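Local coordinates for probable amidase (Thermus thermophilus, PDB 2DC0), which belongs to the amidase family and is probably an amidase, an alpha/beta protein built round a large mixed sheet with helices packed on it, at residues L4-L9 with H66-T71; A19-A24 with L110-T115; G180-K185 with R214-L219. All blocks are in the same frame, centred on the assembly; numbering follows the deposited sequence.

Overall arrangement
All three contacts bring a helix to the same large mixed sheet, contact 1 at the loop residue leading into strand 69-73. Contacts 1 and 2 are neighbours, their centres about 10 Å apart: helices 3-11 and 17-30 follow one another in the chain, and strands 69-73 and 110-115 lie side by side, with probable hydrogen bonds Leu68 O to Leu110 N (2.7 Å), just before the strand, and Leu70 N to Leu110 O (2.9 Å). Contact 3 lies nearer the centre of the molecule, about 14 Å from contact 1 between centres. There helices 3-11 and 213-224 meet, with a probable hydrogen bond of 3.2 Å between Leu4 N and Asp215 OD1 and Leu4 packed on Arg214 and Phe218. Contacts 2 and 3 do not touch; their nearest atoms are about 8 Å apart.

Contact 1: residues L4-L9 with H66-T71; sequences LEAKRL and HGLPLT
Leu68 carries this small contact, reaching across to the Ala6 methyl and the start of Lys7 on the helix with both of its methyl branches. Its CD2 branch meets the methyl of Ala6, with 4.0 Å between Leu68 CD2 and Ala6 CB, and the same branch lies 4.2 Å from Lys7 N, against the helix backbone. The other branch is turned to the root of the lysine side chain, Leu68 CD1 standing 4.5 Å from Lys7 CB. With CG anti to the carbonyl carbon (chi1 -58°), the side chain of Leu68 continues the direction of its CB toward the helix, and CD2 comes nearest. The contact thus packs an N-terminal helix, 3-11, on the loop residue that leads into strand 69-73, at the entry to a strand of the large mixed sheet of this amidase-family protein. No hydrogen bond crosses between the segments; the interaction is apolar, and the closest CA atoms, those of Lys7 and Leu68, remain 7.4 Å apart. Lys7 contributes only the start of its chain. The rest runs extended through the first three torsions and bends only at the last, its end leading away from Leu68 to a salt bridge with Glu11 one helical turn later. Ala6, short and buried, also touches Met1 and Leu161.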
# COMPACT_ATOMS: atom_id res chain seq x y z
N LEU A 4 -7.64 -10.87 30.95
CA LEU A 4 -6.73 -11.89 31.44
C LEU A 4 -6.80 -12.12 32.95
O LEU A 4 -6.61 -13.24 33.41
CB LEU A 4 -5.29 -11.56 31.01
CG LEU A 4 -5.12 -11.58 29.48
CD1 LEU A 4 -3.69 -11.21 29.11
CD2 LEU A 4 -5.45 -12.97 28.95
N GLU A 5 -7.10 -11.07 33.72
CA GLU A 5 -7.21 -11.24 35.16
C GLU A 5 -8.51 -11.99 35.46
O GLU A 5 -8.54 -12.88 36.32
CB GLU A 5 -7.23 -9.89 35.88
CG GLU A 5 -7.07 -10.02 37.39
CD GLU A 5 -7.46 -8.75 38.13
OE1 GLU A 5 -6.90 -7.67 37.82
OE2 GLU A 5 -8.32 -8.84 39.04
N ALA A 6 -9.58 -11.64 34.75
CA ALA A 6 -10.87 -12.30 34.95
C ALA A 6 -10.75 -13.76 34.55
O ALA A 6 -11.34 -14.65 35.17
CB ALA A 6 -11.95 -11.62 34.11
N LYS A 7 -9.98 -14.01 33.49
CA LYS A 7 -9.76 -15.36 33.00
C LYS A 7 -9.02 -16.17 34.06
O LYS A 7 -9.22 -17.38 34.17
CB LYS A 7 -8.96 -15.30 31.70
CG LYS A 7 -8.78 -16.62 30.99
CD LYS A 7 -8.16 -16.41 29.61
CE LYS A 7 -7.91 -17.73 28.92
NZ LYS A 7 -6.89 -18.53 29.65
N ARG A 8 -8.18 -15.50 34.84
CA ARG A 8 -7.40 -16.13 35.90
C ARG A 8 -8.31 -16.46 37.09
O ARG A 8 -8.15 -17.50 37.74
CB ARG A 8 -6.28 -15.21 36.36
CG ARG A 8 -5.22 -15.88 37.24
CD ARG A 8 -4.20 -14.86 37.75
NE ARG A 8 -2.99 -15.49 38.29
CZ ARG A 8 -2.08 -16.12 37.55
NH1 ARG A 8 -2.23 -16.22 36.24
NH2 ARG A 8 -1.01 -16.65 38.13
N LEU A 9 -9.24 -15.57 37.39
CA LEU A 9 -10.17 -15.77 38.49
C LEU A 9 -11.09 -16.94 38.18
O LEU A 9 -11.48 -17.69 39.07
CB LEU A 9 -11.00 -14.50 38.72
CG LEU A 9 -10.22 -13.27 39.17
CD1 LEU A 9 -11.16 -12.08 39.25
CD2 LEU A 9 -9.57 -13.54 40.53
N HIS A 66 -14.00 -18.30 27.10
CA HIS A 66 -15.13 -18.93 27.78
C HIS A 66 -15.67 -18.19 29.01
O HIS A 66 -14.97 -18.01 30.00
CB HIS A 66 -14.76 -20.37 28.19
CG HIS A 66 -15.91 -21.17 28.72
ND1 HIS A 66 -16.54 -20.87 29.91
CD2 HIS A 66 -16.55 -22.25 28.22
CE1 HIS A 66 -17.52 -21.73 30.12
NE2 HIS A 66 -17.55 -22.58 29.11
N GLY A 67 -16.92 -17.75 28.92
CA GLY A 67 -17.56 -17.06 30.03
C GLY A 67 -17.25 -15.59 30.23
O GLY A 67 -17.75 -14.99 31.18
N LEU A 68 -16.42 -15.01 29.37
CA LEU A 68 -16.07 -13.60 29.50
C LEU A 68 -17.06 -12.70 28.76
O LEU A 68 -17.29 -12.86 27.56
CB LEU A 68 -14.65 -13.35 28.97
CG LEU A 68 -13.55 -14.18 29.64
CD1 LEU A 68 -12.21 -13.93 28.98
CD2 LEU A 68 -13.50 -13.84 31.12
N PRO A 69 -17.67 -11.74 29.48
CA PRO A 69 -18.65 -10.80 28.91
C PRO A 69 -18.00 -9.72 28.05
O PRO A 69 -17.11 -9.00 28.53
CB PRO A 69 -19.34 -10.24 30.15
CG PRO A 69 -18.20 -10.15 31.12
CD PRO A 69 -17.46 -11.46 30.91
N LEU A 70 -18.43 -9.63 26.80
CA LEU A 70 -17.92 -8.64 25.85
C LEU A 70 -19.08 -7.99 25.11
O LEU A 70 -20.17 -8.57 25.05
CB LEU A 70 -17.01 -9.30 24.79
CG LEU A 70 -15.56 -9.68 25.12
CD1 LEU A 70 -15.52 -10.66 26.27
CD2 LEU A 70 -14.92 -10.29 23.87
N THR A 71 -18.86 -6.81 24.56
CA THR A 71 -19.89 -6.10 23.80
C THR A 71 -19.40 -5.99 22.35
O THR A 71 -18.21 -6.19 22.08
CB THR A 71 -20.16 -4.69 24.37
OG1 THR A 71 -18.94 -3.94 24.37
CG2 THR A 71 -20.69 -4.78 25.80

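Contact 2: residues A19-A24 with L110-T115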
# COMPACT_ATOMS: atom_id res chain seq x y z
N ALA A 19 -21.37 -14.52 37.51
CA ALA A 19 -20.97 -13.40 38.36
C ALA A 19 -20.36 -12.27 37.54
O ALA A 19 -20.59 -11.09 37.81
CB ALA A 19 -19.96 -13.87 39.42
N LEU A 20 -19.56 -12.62 36.53
CA LEU A 20 -18.95 -11.61 35.68
C LEU A 20 -20.04 -10.85 34.94
O LEU A 20 -19.95 -9.63 34.77
CB LEU A 20 -17.98 -12.26 34.69
CG LEU A 20 -16.69 -12.82 35.30
CD1 LEU A 20 -15.86 -13.55 34.25
CD2 LEU A 20 -15.89 -11.68 35.92
N LEU A 21 -21.09 -11.56 34.51
CA LEU A 21 -22.19 -10.91 33.81
C LEU A 21 -22.94 -9.97 34.74
O LEU A 21 -23.20 -8.82 34.39
CB LEU A 21 -23.16 -11.95 33.23
CG LEU A 21 -24.37 -11.36 32.47
CD1 LEU A 21 -23.90 -10.54 31.29
CD2 LEU A 21 -25.30 -12.47 32.00
N GLU A 22 -23.30 -10.45 35.92
CA GLU A 22 -24.02 -9.61 36.88
C GLU A 22 -23.27 -8.31 37.12
O GLU A 22 -23.88 -7.26 37.25
CB GLU A 22 -24.22 -10.34 38.21
CG GLU A 22 -25.24 -11.46 38.13
CD GLU A 22 -26.56 -11.00 37.55
OE1 GLU A 22 -27.14 -10.03 38.08
OE2 GLU A 22 -27.02 -11.62 36.56
N GLU A 23 -21.95 -8.39 37.19
CA GLU A 23 -21.13 -7.21 37.40
C GLU A 23 -21.31 -6.25 36.22
O GLU A 23 -21.53 -5.06 36.42
CB GLU A 23 -19.66 -7.60 37.54
CG GLU A 23 -18.68 -6.43 37.54
CD GLU A 23 -18.97 -5.41 38.64
OE1 GLU A 23 -19.17 -5.83 39.80
OE2 GLU A 23 -18.99 -4.20 38.33
N ALA A 24 -21.24 -6.78 35.01
CA ALA A 24 -21.40 -5.98 33.80
C ALA A 24 -22.78 -5.32 33.76
O ALA A 24 -22.90 -4.15 33.41
CB ALA A 24 -21.19 -6.84 32.56
N LEU A 110 -18.98 -14.40 26.04
CA LEU A 110 -20.38 -14.13 26.29
C LEU A 110 -20.67 -12.74 25.73
O LEU A 110 -20.38 -11.73 26.37
CB LEU A 110 -20.67 -14.17 27.79
CG LEU A 110 -22.07 -13.73 28.22
CD1 LEU A 110 -23.12 -14.53 27.48
CD2 LEU A 110 -22.22 -13.91 29.72
N LEU A 111 -21.22 -12.70 24.52
CA LEU A 111 -21.56 -11.44 23.86
C LEU A 111 -22.95 -11.07 24.36
O LEU A 111 -23.94 -11.66 23.94
CB LEU A 111 -21.56 -11.63 22.34
CG LEU A 111 -20.30 -12.30 21.78
CD1 LEU A 111 -20.47 -12.58 20.29
CD2 LEU A 111 -19.10 -11.40 22.02
N PHE A 112 -23.03 -10.08 25.24
CA PHE A 112 -24.31 -9.70 25.82
C PHE A 112 -24.97 -8.41 25.35
O PHE A 112 -26.09 -8.11 25.76
CB PHE A 112 -24.19 -9.65 27.35
CG PHE A 112 -23.31 -8.53 27.84
CD1 PHE A 112 -23.88 -7.36 28.36
CD2 PHE A 112 -21.93 -8.62 27.76
CE1 PHE A 112 -23.07 -6.31 28.78
CE2 PHE A 112 -21.11 -7.58 28.18
CZ PHE A 112 -21.68 -6.42 28.69
N ALA A 113 -24.30 -7.64 24.50
CA ALA A 113 -24.92 -6.40 24.05
C ALA A 113 -24.26 -5.76 22.85
O ALA A 113 -23.08 -5.99 22.57
CB ALA A 113 -24.97 -5.40 25.21
N LYS A 114 -25.04 -4.94 22.15
CA LYS A 114 -24.55 -4.21 20.99
C LYS A 114 -24.31 -2.81 21.52
O LYS A 114 -25.11 -2.31 22.31
CB LYS A 114 -25.60 -4.18 19.87
CG LYS A 114 -26.09 -5.56 19.42
CD LYS A 114 -24.95 -6.38 18.85
CE LYS A 114 -24.47 -5.80 17.52
NZ LYS A 114 -23.05 -6.16 17.31
N THR A 115 -23.23 -2.16 21.10
CA THR A 115 -22.95 -0.82 21.59
C THR A 115 -23.32 0.33 20.65
O THR A 115 -23.30 0.18 19.42
CB THR A 115 -21.45 -0.63 21.93
OG1 THR A 115 -20.66 -0.85 20.76
CG2 THR A 115 -21.03 -1.58 23.03
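Helix 19-24 runs nearly parallel to strand 110-115, their N-to-C directions only 15° apart and their axes 11.0 Å from each other at closest approach. This is the helix-on-sheet packing of an alpha/beta fold: helix 17-30 lies over strand 110-115, which follows strand 69-73 through helix 99-106 in a beta-alpha-beta crossover and pairs with it in parallel. Leu110 and Phe112, two residues apart, both direct their CB atoms toward the helix; Leu21 meets both, Ala24 only Phe112. Leu21 CG sits anti to the backbone N (chi1 179°), and the end of the side chain comes nearer the strand than its CB bond alone would suggest. Its CD1 reaches the base of the phenylalanine, with Leu21 CD1 4.0 Å from Phe112 CG, the two side chains sliding past each other in opposite directions. Leu21 and Leu110 cross at about a right angle, and Leu110 CD2 meets both methyls of its partner, 4.1 Å from Leu21 CD1 and from Leu21 CD2. One helical turn on, Ala24 meets the far end of the same ring, its CB 3.9 Å from Phe112 CZ, approaching obliquely like Leu21. All four side chains are buried and apolar; Ala45 of helix 42-57 touches both Leu21 and Phe112. Along the strand itself the ring lies edge-on to a backbone carbonyl, with Leu110 O in the ring plane.

Contact 3: residues G180-K185 with R214-L219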
# COMPACT_ATOMS: atom_id res chain seq x y z
N GLY A 180 -10.00 7.12 27.60
CA GLY A 180 -8.95 6.53 28.42
C GLY A 180 -8.81 5.01 28.40
O GLY A 180 -8.44 4.41 29.42
N VAL A 181 -9.09 4.38 27.27
CA VAL A 181 -8.93 2.94 27.19
C VAL A 181 -7.94 2.62 26.07
O VAL A 181 -7.40 3.52 25.42
CB VAL A 181 -10.28 2.21 26.95
CG1 VAL A 181 -11.19 2.40 28.17
CG2 VAL A 181 -10.97 2.73 25.70
N VAL A 182 -7.70 1.33 25.85
CA VAL A 182 -6.77 0.89 24.82
C VAL A 182 -7.54 0.53 23.56
O VAL A 182 -8.59 -0.12 23.63
CB VAL A 182 -5.98 -0.36 25.30
CG1 VAL A 182 -5.14 -0.93 24.16
CG2 VAL A 182 -5.08 0.02 26.47
N GLY A 183 -7.04 0.96 22.42
CA GLY A 183 -7.71 0.65 21.17
C GLY A 183 -6.67 0.20 20.17
O GLY A 183 -5.68 0.89 19.95
N PHE A 184 -6.85 -0.97 19.56
CA PHE A 184 -5.87 -1.42 18.59
C PHE A 184 -6.42 -1.63 17.19
O PHE A 184 -7.39 -2.37 16.99
CB PHE A 184 -5.19 -2.71 19.08
CG PHE A 184 -4.09 -3.20 18.16
CD1 PHE A 184 -3.03 -2.37 17.80
CD2 PHE A 184 -4.13 -4.50 17.65
CE1 PHE A 184 -2.01 -2.82 16.95
CE2 PHE A 184 -3.12 -4.96 16.80
CZ PHE A 184 -2.06 -4.13 16.45
N LYS A 185 -5.81 -0.96 16.21
CA LYS A 185 -6.20 -1.12 14.81
C LYS A 185 -5.08 -1.94 14.18
O LYS A 185 -4.01 -1.42 13.88
CB LYS A 185 -6.29 0.22 14.07
CG LYS A 185 -6.71 0.04 12.60
CD LYS A 185 -6.35 1.24 11.72
CE LYS A 185 -4.86 1.29 11.43
NZ LYS A 185 -4.42 0.10 10.64
N ARG A 214 -2.11 -5.97 27.07
CA ARG A 214 -2.04 -7.43 27.01
C ARG A 214 -3.38 -8.00 26.55
O ARG A 214 -3.42 -9.04 25.88
CB ARG A 214 -1.65 -8.02 28.38
CG ARG A 214 -2.66 -7.81 29.49
CD ARG A 214 -2.20 -8.52 30.76
NE ARG A 214 -3.24 -8.51 31.79
CZ ARG A 214 -3.15 -9.17 32.94
NH1 ARG A 214 -2.06 -9.89 33.21
NH2 ARG A 214 -4.14 -9.13 33.82
N ASP A 215 -4.47 -7.32 26.90
CA ASP A 215 -5.79 -7.76 26.46
C ASP A 215 -5.94 -7.51 24.96
O ASP A 215 -6.51 -8.33 24.24
CB ASP A 215 -6.89 -6.98 27.19
CG ASP A 215 -7.28 -7.61 28.52
OD1 ASP A 215 -6.58 -8.54 28.99
OD2 ASP A 215 -8.29 -7.17 29.11
N ALA A 216 -5.42 -6.38 24.49
CA ALA A 216 -5.50 -6.03 23.07
C ALA A 216 -4.82 -7.09 22.21
O ALA A 216 -5.34 -7.50 21.17
CB ALA A 216 -4.85 -4.65 22.83
N HIS A 217 -3.63 -7.52 22.64
CA HIS A 217 -2.88 -8.56 21.94
C HIS A 217 -3.63 -9.90 21.99
O HIS A 217 -3.79 -10.58 20.99
CB HIS A 217 -1.50 -8.73 22.59
CG HIS A 217 -0.82 -10.01 22.22
ND1 HIS A 217 -0.27 -10.23 20.98
CD2 HIS A 217 -0.61 -11.14 22.93
CE1 HIS A 217 0.24 -11.45 20.93
NE2 HIS A 217 0.04 -12.03 22.11
N PHE A 218 -4.08 -10.25 23.19
CA PHE A 218 -4.80 -11.49 23.42
C PHE A 218 -6.02 -11.61 22.52
O PHE A 218 -6.22 -12.62 21.84
CB PHE A 218 -5.23 -11.55 24.90
CG PHE A 218 -6.02 -12.78 25.27
CD1 PHE A 218 -5.51 -14.05 25.04
CD2 PHE A 218 -7.27 -12.65 25.87
CE1 PHE A 218 -6.23 -15.19 25.42
CE2 PHE A 218 -8.00 -13.79 26.26
CZ PHE A 218 -7.47 -15.06 26.03
N LEU A 219 -6.84 -10.57 22.52
CA LEU A 219 -8.05 -10.54 21.72
C LEU A 219 -7.77 -10.48 20.21
O LEU A 219 -8.51 -11.08 19.42
CB LEU A 219 -8.90 -9.35 22.15
CG LEU A 219 -10.42 -9.43 22.04
CD1 LEU A 219 -10.95 -10.73 22.65
CD2 LEU A 219 -10.99 -8.23 22.77
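This is a purely apolar helix-on-sheet contact, in which helix 213-224 lies against strand 182-185 well inside the large mixed sheet of the amidase fold, the centre of the contact about 9 Å from the centre of the chain. Ala216 is the point of approach. Its methyl group projects toward the strand and meets Val182 and Phe184, residues two apart whose CB atoms point to the helix. On one hand Val182 CG1 lies 4.0 Å from Ala216 CB, the methyl being carried to the helix by a first torsion that sets CG1 anti to the backbone N (chi1 173°). On the other, Phe184 offers its CB rather than its ring, with Phe184 CB 4.2 Å from Ala216 CB. One methyl therefore touches both strand side chains, and the short side chain is consistent with the close approach, the CA atoms of Phe184 and Ala216 being 6.4 Å apart. Strand 182-185 follows helix 173-179 directly, and that helix is closed by a Schellman motif at Gly180, the first residue past it, which has positive phi; from there the chain turns into the sheet. The strand is flanked there by strands 206-210 and 395-403, which bond to it along its edges, and Thr210 of the former also touches Val182 and Ala216. The side chain of Phe184 touches Val422 and Leu423 of helix 419-430, while Phe218, further along helix 213-224, rests on Lys7 of helix 3-11.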